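Local coordinates for SPI-1 type 3 secretion system secretin (Salmonella enterica subsp. enterica serovar Typhimurium, PDB 4G08), which forms a ring-shaped multimer with an apparent central pore in the outer membrane, as part of the type III secretion injectisome that delivers effector proteins into host cells, at residues R89-S94 with V135-V140; N101-F106 with T145-Q150; L71-Y74 with A79-I82. All blocks are in the same frame, centred on the assembly; numbering follows the deposited sequence.

Interaction 1 of 3, residues R89-S94 with V135-V140; sequences RNAVVS and VYVDMV
Arg89 and Val137 meet along the length of the arginine chain, and the polar contact lies at its end. With CG anti to the backbone N, Arg89 leaves the strand toward the helix and stays extended as far as NE, passing obliquely over the valine. Its CG lies 3.6 Å from Val137 CG1, and CD and the guanidinium follow over the same methyl, which sits beneath one face of the flat group, offset toward the rim. The second methyl of Val137, CG2, is turned to the base of the arginine and lies 3.7 Å from Arg89 O.

At the end of the chain NH1 reaches the carboxylate of Asp138, whose side chain runs at about a right angle to that of Arg89. NH1 and Asp138 OD1 form a salt bridge at 2.7 Å. The carboxylate stands at the guanidinium edge, but the two planes are 54° apart and a single nitrogen–oxygen pair does the work. The N-H...O angle is only 128°, so the hydrogen bond is weak and the attraction is probably mainly electrostatic. Asp138 is exposed, which places this bridge at the margin of the apolar contact.

Two residues further along the strand, on the same side, Ala91 faces the helix too, its CB 3.6 Å from Val137 CG1. That methyl is thus shared by the alanine and the arginine.

The contact packs a helix on the edge strand of the antiparallel sheet in the type II/III secretion system short domain. Strand 89-94 and this part of helix 134-150 run nearly parallel, 14° apart, with the segment axes 8.7 Å from each other. The strand pairs with strand 127-132 through Arg89, Ala91 and Val93; farther along the helix, Val93 continues the packing against Val141 and Ala144.

Interaction 2 of 3, residues N101-F106 with T145-Q150; sequences NEFNNF and TMMDKQ
A Met-aromatic contact joins two helices of the type II/III secretion system short domain, with Met147 of helix 134-150 reaching between two phenylalanines of helix 100-109. The methionine carries most of the buried surface. Its chain runs out straight through the first two torsions, CG anti to the backbone N (chi1 -167°), and bends only at the last (chi3 -69°), which turns the methyl aside from the line of the chain.

Sulfur and methyl then address different rings. Met147 SD lies in the plane of the Phe103 ring, at its edge, 3.8 Å from Phe103 CD1. Toward Phe106 the sulfur stands obliquely, 4.9 Å from the ring centroid. The bend at the last torsion places Met147 CE over one face of that ring, although the closeness of the methyl to the ring in the model is doubtful. Phe106 and Met147 approach from opposite directions.

Phe103 is buried and Phe106 exposed, so the contact runs from the interior to the surface. Inward, Phe103 also packs on Ala143 and Ala144 of helix 134-150 and on Leu95 and Leu119 of the loops, while Asp148 on that helix takes the backbone N-H groups of Arg96 and Asn97, between strand 89-94 and helix 100-109.

Interaction 3 of 3, residues L71-Y74 with A79-I82; sequences LIWY and AIYI
Tyr74 and Tyr81 face each other as the hydrogen-bonded pair of an antiparallel hairpin, and two backbone bonds join them. Tyr81 N gives its hydrogen to Tyr74 O at 2.8 Å, with an N-H...O angle of 174°. The return bond, from Tyr74 N to Tyr81 O, is 3.0 Å long.

Weaker CA-H...O contacts supplement them. The same two carbonyl oxygens are used again: Trp73 CA comes to 3.1 Å from Tyr81 O, and Ile80 CA approaches Tyr74 O. Ile82 CA, of the non-hydrogen-bonded pair Trp73–Ile82, lies 3.6 Å from the carbonyl oxygen Ile72 O, of the residue before Trp73.

Apolar contacts cover the face that carries Trp73 and Ile82. Ile82 divides its branches, CG1 touching Trp73 CB at 4.1 Å and CG2 meeting Leu71 CD1. Trp73 holds CG between the backbone N and the carbonyl carbon (chi1 68°), which lays the indole beside Ile80, pointing the same way, with CE3 4.1 Å from Ile80 CG2. On the other face Tyr81 brings its ring edge to Tyr74 O, CD1 lying 3.7 Å away.

Both tyrosine hydroxyls bond elsewhere, Tyr74 to Leu112 O and Tyr81 to Asp76 in the turn. Strand 80-84 is central in the mixed sheet of the N0 domain, pairing in parallel with strand 38-40; helices 23-30 and 58-69 pack on the Leu71–Trp73–Ile82 side, and Tyr74 on the other face meets Tyr136 of helix 134-150.

In the fold
Along the chain interaction 3 comes first, in the N0 domain, and closes before interactions 1 and 2 begin; these two lie in the short secretion-system domain, their segments alternating in sequence. They share helix 134-150, which packs on strand 89-94 in one and on helix 100-109 in the other; their centres are about 13 Å apart, and Val140 touches Phe103 between them. The centres of interactions 1 and 3 are about 15 Å apart, and the two touch: Tyr74 meets Val135 and Tyr136, and Tyr81 meets Val135. Interactions 2 and 3 are about 24 Å apart, centre to centre, and do not touch. The start of helix 134-150 therefore abuts the N0 hairpin, joining two periplasmic domains of this ring-forming secretin.

Interaction 1 of 3, residues R89-S94 with V135-V140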
loop_
_atom_site.group_PDB
_atom_site.type_symbol
_atom_site.label_atom_id
_atom_site.label_comp_id
_atom_site.label_asym_id
_atom_site.label_seq_id
_atom_site.Cartn_x
_atom_site.Cartn_y
_atom_site.Cartn_z
ATOM N N ARG A 89 -9.007 1.555 1.109
ATOM C CA ARG A 89 -9.600 1.871 2.401
ATOM C C ARG A 89 -9.392 3.337 2.729
ATOM O O ARG A 89 -8.288 3.865 2.599
ATOM C CB ARG A 89 -9.020 0.998 3.520
ATOM C CG ARG A 89 -9.536 1.393 4.904
ATOM C CD ARG A 89 -9.602 0.267 5.934
ATOM N NE ARG A 89 -10.302 0.729 7.153
ATOM C CZ ARG A 89 -9.770 0.685 8.387
ATOM N NH1 ARG A 89 -8.756 -0.123 8.656
ATOM N NH2 ARG A 89 -10.326 1.379 9.375
ATOM N N ASN A 90 -10.490 4.028 3.003
ATOM C CA ASN A 90 -10.420 5.413 3.419
ATOM C C ASN A 90 -10.717 5.534 4.900
ATOM O O ASN A 90 -11.804 5.182 5.355
ATOM C CB ASN A 90 -11.416 6.253 2.629
ATOM C CG ASN A 90 -11.123 6.260 1.147
ATOM O OD1 ASN A 90 -10.210 6.937 0.684
ATOM N ND2 ASN A 90 -11.868 5.465 0.399
ATOM N N ALA A 91 -9.716 5.943 5.663
ATOM C CA ALA A 91 -9.826 5.925 7.104
ATOM C C ALA A 91 -9.657 7.302 7.693
ATOM O O ALA A 91 -8.987 8.165 7.127
ATOM C CB ALA A 91 -8.801 4.984 7.688
ATOM N N VAL A 92 -10.364 7.528 8.787
ATOM C CA VAL A 92 -10.098 8.642 9.662
ATOM C C VAL A 92 -9.657 8.076 10.998
ATOM O O VAL A 92 -10.147 7.027 11.421
ATOM C CB VAL A 92 -11.372 9.451 9.898
ATOM C CG1 VAL A 92 -12.371 8.619 10.684
ATOM C CG2 VAL A 92 -11.045 10.749 10.613
ATOM N N VAL A 93 -8.566 8.620 11.513
ATOM C CA VAL A 93 -7.838 7.996 12.602
ATOM C C VAL A 93 -7.583 9.038 13.667
ATOM O O VAL A 93 -7.238 10.179 13.359
ATOM C CB VAL A 93 -6.484 7.452 12.130
ATOM C CG1 VAL A 93 -5.824 6.637 13.222
ATOM C CG2 VAL A 93 -6.662 6.610 10.884
ATOM N N SER A 94 -7.883 8.676 14.906
ATOM C CA SER A 94 -7.621 9.552 16.037
ATOM C C SER A 94 -6.142 9.567 16.344
ATOM O O SER A 94 -5.464 8.541 16.288
ATOM C CB SER A 94 -8.399 9.107 17.276
ATOM O OG SER A 94 -9.794 9.257 17.079
ATOM N N VAL A 135 -4.202 -3.456 3.765
ATOM C CA VAL A 135 -3.154 -3.927 4.646
ATOM C C VAL A 135 -2.326 -2.768 5.218
ATOM O O VAL A 135 -1.891 -2.814 6.370
ATOM C CB VAL A 135 -2.226 -4.891 3.920
ATOM C CG1 VAL A 135 -1.525 -4.163 2.795
ATOM C CG2 VAL A 135 -1.229 -5.472 4.898
ATOM N N TYR A 136 -2.150 -1.714 4.431
ATOM C CA TYR A 136 -1.420 -0.525 4.883
ATOM C C TYR A 136 -2.211 0.274 5.914
ATOM O O TYR A 136 -1.694 0.643 6.972
ATOM C CB TYR A 136 -1.088 0.359 3.685
ATOM C CG TYR A 136 -0.386 1.638 4.039
ATOM C CD1 TYR A 136 0.913 1.634 4.514
ATOM C CD2 TYR A 136 -0.983 2.853 3.776
ATOM C CE1 TYR A 136 1.552 2.810 4.828
ATOM C CE2 TYR A 136 -0.344 4.029 4.048
ATOM C CZ TYR A 136 0.916 4.002 4.583
ATOM O OH TYR A 136 1.571 5.196 4.762
ATOM N N VAL A 137 -3.455 0.570 5.580
ATOM C CA VAL A 137 -4.288 1.400 6.425
ATOM C C VAL A 137 -4.508 0.731 7.772
ATOM O O VAL A 137 -4.431 1.374 8.817
ATOM C CB VAL A 137 -5.642 1.668 5.757
ATOM C CG1 VAL A 137 -6.576 2.367 6.726
ATOM C CG2 VAL A 137 -5.446 2.514 4.510
ATOM N N ASP A 138 -4.636 -0.588 7.758
ATOM C CA ASP A 138 -4.812 -1.337 8.996
ATOM C C ASP A 138 -3.603 -1.156 9.903
ATOM O O ASP A 138 -3.733 -0.966 11.111
ATOM C CB ASP A 138 -4.998 -2.819 8.696
ATOM C CG ASP A 138 -6.359 -3.132 8.118
ATOM O OD1 ASP A 138 -7.233 -2.240 8.120
ATOM O OD2 ASP A 138 -6.584 -4.302 7.746
ATOM N N MET A 139 -2.423 -1.203 9.308
ATOM C CA MET A 139 -1.201 -0.925 10.029
ATOM C C MET A 139 -1.210 0.490 10.583
ATOM O O MET A 139 -0.849 0.713 11.735
ATOM C CB MET A 139 -0.011 -1.118 9.100
ATOM C CG MET A 139 1.341 -1.018 9.774
ATOM S SD MET A 139 1.997 0.654 9.764
ATOM C CE MET A 139 1.939 0.968 8.011
ATOM N N VAL A 140 -1.638 1.460 9.784
ATOM C CA VAL A 140 -1.549 2.843 10.235
ATOM C C VAL A 140 -2.481 3.076 11.412
ATOM O O VAL A 140 -2.112 3.693 12.407
ATOM C CB VAL A 140 -1.889 3.838 9.122
ATOM C CG1 VAL A 140 -2.030 5.222 9.716
ATOM C CG2 VAL A 140 -0.808 3.829 8.059
#

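Interaction 2 of 3, residues N101-F106 with T145-Q150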
loop_
_atom_site.group_PDB
_atom_site.type_symbol
_atom_site.label_atom_id
_atom_site.label_comp_id
_atom_site.label_asym_id
_atom_site.label_seq_id
_atom_site.Cartn_x
_atom_site.Cartn_y
_atom_site.Cartn_z
ATOM N N ASN A 101 3.487 15.065 13.299
ATOM C CA ASN A 101 4.842 14.980 12.819
ATOM C C ASN A 101 5.663 13.889 13.487
ATOM O O ASN A 101 6.383 13.199 12.834
ATOM C CB ASN A 101 5.543 16.345 12.847
ATOM C CG ASN A 101 6.750 16.394 11.953
ATOM O OD1 ASN A 101 6.631 16.510 10.756
ATOM N ND2 ASN A 101 7.908 16.263 12.533
ATOM N N GLU A 102 5.507 13.724 14.781
ATOM C CA GLU A 102 6.148 12.642 15.531
ATOM C C GLU A 102 5.668 11.280 15.037
ATOM O O GLU A 102 6.450 10.338 14.938
ATOM C CB GLU A 102 5.805 12.810 17.017
ATOM C CG GLU A 102 6.534 11.909 18.006
ATOM C CD GLU A 102 6.017 12.086 19.432
ATOM O OE1 GLU A 102 5.203 13.011 19.667
ATOM O OE2 GLU A 102 6.375 11.261 20.303
ATOM N N PHE A 103 4.371 11.167 14.787
ATOM C CA PHE A 103 3.796 9.908 14.333
ATOM C C PHE A 103 4.243 9.545 12.918
ATOM O O PHE A 103 4.714 8.436 12.669
ATOM C CB PHE A 103 2.280 9.982 14.396
ATOM C CG PHE A 103 1.608 8.721 13.985
ATOM C CD1 PHE A 103 1.823 7.556 14.692
ATOM C CD2 PHE A 103 0.868 8.670 12.824
ATOM C CE1 PHE A 103 1.233 6.380 14.301
ATOM C CE2 PHE A 103 0.315 7.488 12.398
ATOM C CZ PHE A 103 0.494 6.342 13.140
ATOM N N ASN A 104 4.263 10.544 12.047
ATOM C CA ASN A 104 4.790 10.392 10.701
ATOM C C ASN A 104 6.211 9.868 10.718
ATOM O O ASN A 104 6.543 8.918 10.011
ATOM C CB ASN A 104 4.796 11.742 10.007
ATOM C CG ASN A 104 3.702 11.872 8.984
ATOM O OD1 ASN A 104 3.627 11.100 8.027
ATOM N ND2 ASN A 104 2.910 12.922 9.117
ATOM N N ASN A 105 7.075 10.555 11.451
ATOM C CA ASN A 105 8.465 10.142 11.528
ATOM C C ASN A 105 8.596 8.736 12.058
ATOM O O ASN A 105 9.432 7.965 11.598
ATOM C CB ASN A 105 9.248 11.085 12.415
ATOM C CG ASN A 105 9.432 12.435 11.783
ATOM O OD1 ASN A 105 9.212 12.605 10.585
ATOM N ND2 ASN A 105 9.762 13.424 12.597
ATOM N N PHE A 106 7.725 8.382 12.986
ATOM C CA PHE A 106 7.759 7.058 13.551
ATOM C C PHE A 106 7.473 6.014 12.475
ATOM O O PHE A 106 8.179 5.010 12.370
ATOM C CB PHE A 106 6.741 6.959 14.674
ATOM C CG PHE A 106 6.539 5.576 15.178
ATOM C CD1 PHE A 106 7.526 4.946 15.913
ATOM C CD2 PHE A 106 5.428 4.860 14.807
ATOM C CE1 PHE A 106 7.354 3.659 16.365
ATOM C CE2 PHE A 106 5.261 3.561 15.229
ATOM C CZ PHE A 106 6.225 2.958 16.009
ATOM N N THR A 145 -3.260 3.828 17.158
ATOM C CA THR A 145 -3.975 3.444 18.368
ATOM C C THR A 145 -3.025 3.058 19.491
ATOM O O THR A 145 -3.174 3.524 20.622
ATOM C CB THR A 145 -4.957 2.294 18.107
ATOM O OG1 THR A 145 -5.838 2.653 17.034
ATOM C CG2 THR A 145 -5.775 2.020 19.347
ATOM N N MET A 146 -1.990 2.296 19.157
ATOM C CA MET A 146 -0.976 1.935 20.132
ATOM C C MET A 146 -0.263 3.183 20.631
ATOM O O MET A 146 -0.072 3.351 21.836
ATOM C CB MET A 146 0.033 0.956 19.533
ATOM C CG MET A 146 -0.502 -0.458 19.338
ATOM S SD MET A 146 -1.432 -1.143 20.732
ATOM C CE MET A 146 -0.501 -0.554 22.148
ATOM N N MET A 147 0.175 4.034 19.711
ATOM C CA MET A 147 0.943 5.199 20.109
ATOM C C MET A 147 0.135 6.199 20.932
ATOM O O MET A 147 0.681 6.850 21.823
ATOM C CB MET A 147 1.553 5.894 18.902
ATOM C CG MET A 147 2.592 6.913 19.319
ATOM S SD MET A 147 3.670 7.507 18.004
ATOM C CE MET A 147 4.624 6.029 17.687
ATOM N N ASP A 148 -1.131 6.392 20.589
ATOM C CA ASP A 148 -1.946 7.345 21.323
ATOM C C ASP A 148 -2.142 6.894 22.761
ATOM O O ASP A 148 -2.007 7.679 23.699
ATOM C CB ASP A 148 -3.297 7.526 20.643
ATOM C CG ASP A 148 -3.648 8.974 20.447
ATOM O OD1 ASP A 148 -2.736 9.820 20.564
ATOM O OD2 ASP A 148 -4.844 9.276 20.246
ATOM N N LYS A 149 -2.418 5.613 22.943
ATOM C CA LYS A 149 -2.600 5.100 24.282
ATOM C C LYS A 149 -1.347 5.255 25.123
ATOM O O LYS A 149 -1.416 5.608 26.297
ATOM C CB LYS A 149 -3.003 3.645 24.248
ATOM C CG LYS A 149 -3.264 3.132 25.641
ATOM C CD LYS A 149 -3.665 1.680 25.609
ATOM C CE LYS A 149 -5.026 1.536 24.959
ATOM N NZ LYS A 149 -6.083 2.192 25.776
ATOM N N GLN A 150 -0.216 4.868 24.545
ATOM C CA GLN A 150 0.992 4.868 25.345
ATOM C C GLN A 150 1.382 6.302 25.764
ATOM O O GLN A 150 2.292 6.473 26.577
ATOM C CB GLN A 150 2.130 4.121 24.644
ATOM C CG GLN A 150 1.963 2.597 24.593
ATOM C CD GLN A 150 1.182 2.018 25.775
ATOM O OE1 GLN A 150 0.465 1.014 25.585
ATOM N NE2 GLN A 150 1.670 2.286 26.984
#

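Interaction 3 of 3, residues L71-Y74 with A79-I82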
loop_
_atom_site.group_PDB
_atom_site.type_symbol
_atom_site.label_atom_id
_atom_site.label_comp_id
_atom_site.label_asym_id
_atom_site.label_seq_id
_atom_site.Cartn_x
_atom_site.Cartn_y
_atom_site.Cartn_z
ATOM N N LEU A 71 -4.859 0.298 -10.005
ATOM C CA LEU A 71 -4.445 -0.574 -8.914
ATOM C C LEU A 71 -3.851 0.242 -7.770
ATOM O O LEU A 71 -3.315 1.338 -7.976
ATOM C CB LEU A 71 -3.391 -1.572 -9.401
ATOM C CG LEU A 71 -3.699 -2.395 -10.647
ATOM C CD1 LEU A 71 -2.545 -3.330 -10.967
ATOM C CD2 LEU A 71 -4.977 -3.179 -10.440
ATOM N N ILE A 72 -3.761 -0.390 -6.610
ATOM C CA ILE A 72 -2.945 0.121 -5.529
ATOM C C ILE A 72 -2.164 -1.036 -4.921
ATOM O O ILE A 72 -2.606 -2.181 -4.973
ATOM C CB ILE A 72 -3.827 0.781 -4.453
ATOM C CG1 ILE A 72 -4.867 -0.216 -3.943
ATOM C CG2 ILE A 72 -4.553 1.977 -5.040
ATOM C CD1 ILE A 72 -5.871 0.363 -2.964
ATOM N N TRP A 73 -0.946 -0.757 -4.481
ATOM C CA TRP A 73 -0.068 -1.813 -4.001
ATOM C C TRP A 73 0.759 -1.383 -2.808
ATOM O O TRP A 73 0.914 -0.196 -2.533
ATOM C CB TRP A 73 0.846 -2.302 -5.116
ATOM C CG TRP A 73 1.826 -1.305 -5.541
ATOM C CD1 TRP A 73 1.590 -0.198 -6.288
ATOM C CD2 TRP A 73 3.227 -1.323 -5.272
ATOM N NE1 TRP A 73 2.753 0.497 -6.480
ATOM C CE2 TRP A 73 3.781 -0.191 -5.893
ATOM C CE3 TRP A 73 4.069 -2.203 -4.591
ATOM C CZ2 TRP A 73 5.143 0.078 -5.868
ATOM C CZ3 TRP A 73 5.417 -1.914 -4.533
ATOM C CH2 TRP A 73 5.943 -0.791 -5.178
ATOM N N TYR A 74 1.217 -2.381 -2.062
ATOM C CA TYR A 74 2.006 -2.164 -0.867
ATOM C C TYR A 74 3.022 -3.291 -0.739
ATOM O O TYR A 74 2.700 -4.451 -0.973
ATOM C CB TYR A 74 1.086 -2.146 0.354
ATOM C CG TYR A 74 1.784 -1.816 1.641
ATOM C CD1 TYR A 74 2.488 -0.632 1.784
ATOM C CD2 TYR A 74 1.807 -2.721 2.686
ATOM C CE1 TYR A 74 3.125 -0.324 2.964
ATOM C CE2 TYR A 74 2.464 -2.434 3.862
ATOM C CZ TYR A 74 3.156 -1.254 3.979
ATOM O OH TYR A 74 3.890 -1.007 5.117
ATOM N N ALA A 79 6.200 -9.236 1.666
ATOM C CA ALA A 79 5.273 -9.623 0.615
ATOM C C ALA A 79 4.711 -8.393 -0.072
ATOM O O ALA A 79 4.682 -7.309 0.508
ATOM C CB ALA A 79 4.144 -10.455 1.197
ATOM N N ILE A 80 4.299 -8.563 -1.322
ATOM C CA ILE A 80 3.709 -7.478 -2.095
ATOM C C ILE A 80 2.212 -7.713 -2.253
ATOM O O ILE A 80 1.784 -8.803 -2.640
ATOM C CB ILE A 80 4.353 -7.365 -3.488
ATOM C CG1 ILE A 80 5.840 -7.031 -3.354
ATOM C CG2 ILE A 80 3.647 -6.307 -4.323
ATOM C CD1 ILE A 80 6.583 -7.003 -4.671
ATOM N N TYR A 81 1.415 -6.716 -1.910
ATOM C CA TYR A 81 -0.034 -6.810 -1.984
ATOM C C TYR A 81 -0.535 -5.898 -3.079
ATOM O O TYR A 81 -0.196 -4.777 -3.144
ATOM C CB TYR A 81 -0.702 -6.431 -0.652
ATOM C CG TYR A 81 -0.230 -7.210 0.537
ATOM C CD1 TYR A 81 0.978 -6.929 1.117
ATOM C CD2 TYR A 81 -0.992 -8.190 1.104
ATOM C CE1 TYR A 81 1.416 -7.604 2.162
ATOM C CE2 TYR A 81 -0.534 -8.874 2.178
ATOM C CZ TYR A 81 0.670 -8.574 2.698
ATOM O OH TYR A 81 1.179 -9.217 3.794
ATOM N N ILE A 82 -1.381 -6.434 -3.919
ATOM C CA ILE A 82 -1.967 -5.697 -5.030
ATOM C C ILE A 82 -3.490 -5.746 -4.957
ATOM O O ILE A 82 -4.085 -6.808 -4.770
ATOM C CB ILE A 82 -1.498 -6.261 -6.383
ATOM C CG1 ILE A 82 0.022 -6.116 -6.509
ATOM C CG2 ILE A 82 -2.193 -5.538 -7.530
ATOM C CD1 ILE A 82 0.637 -7.012 -7.557
#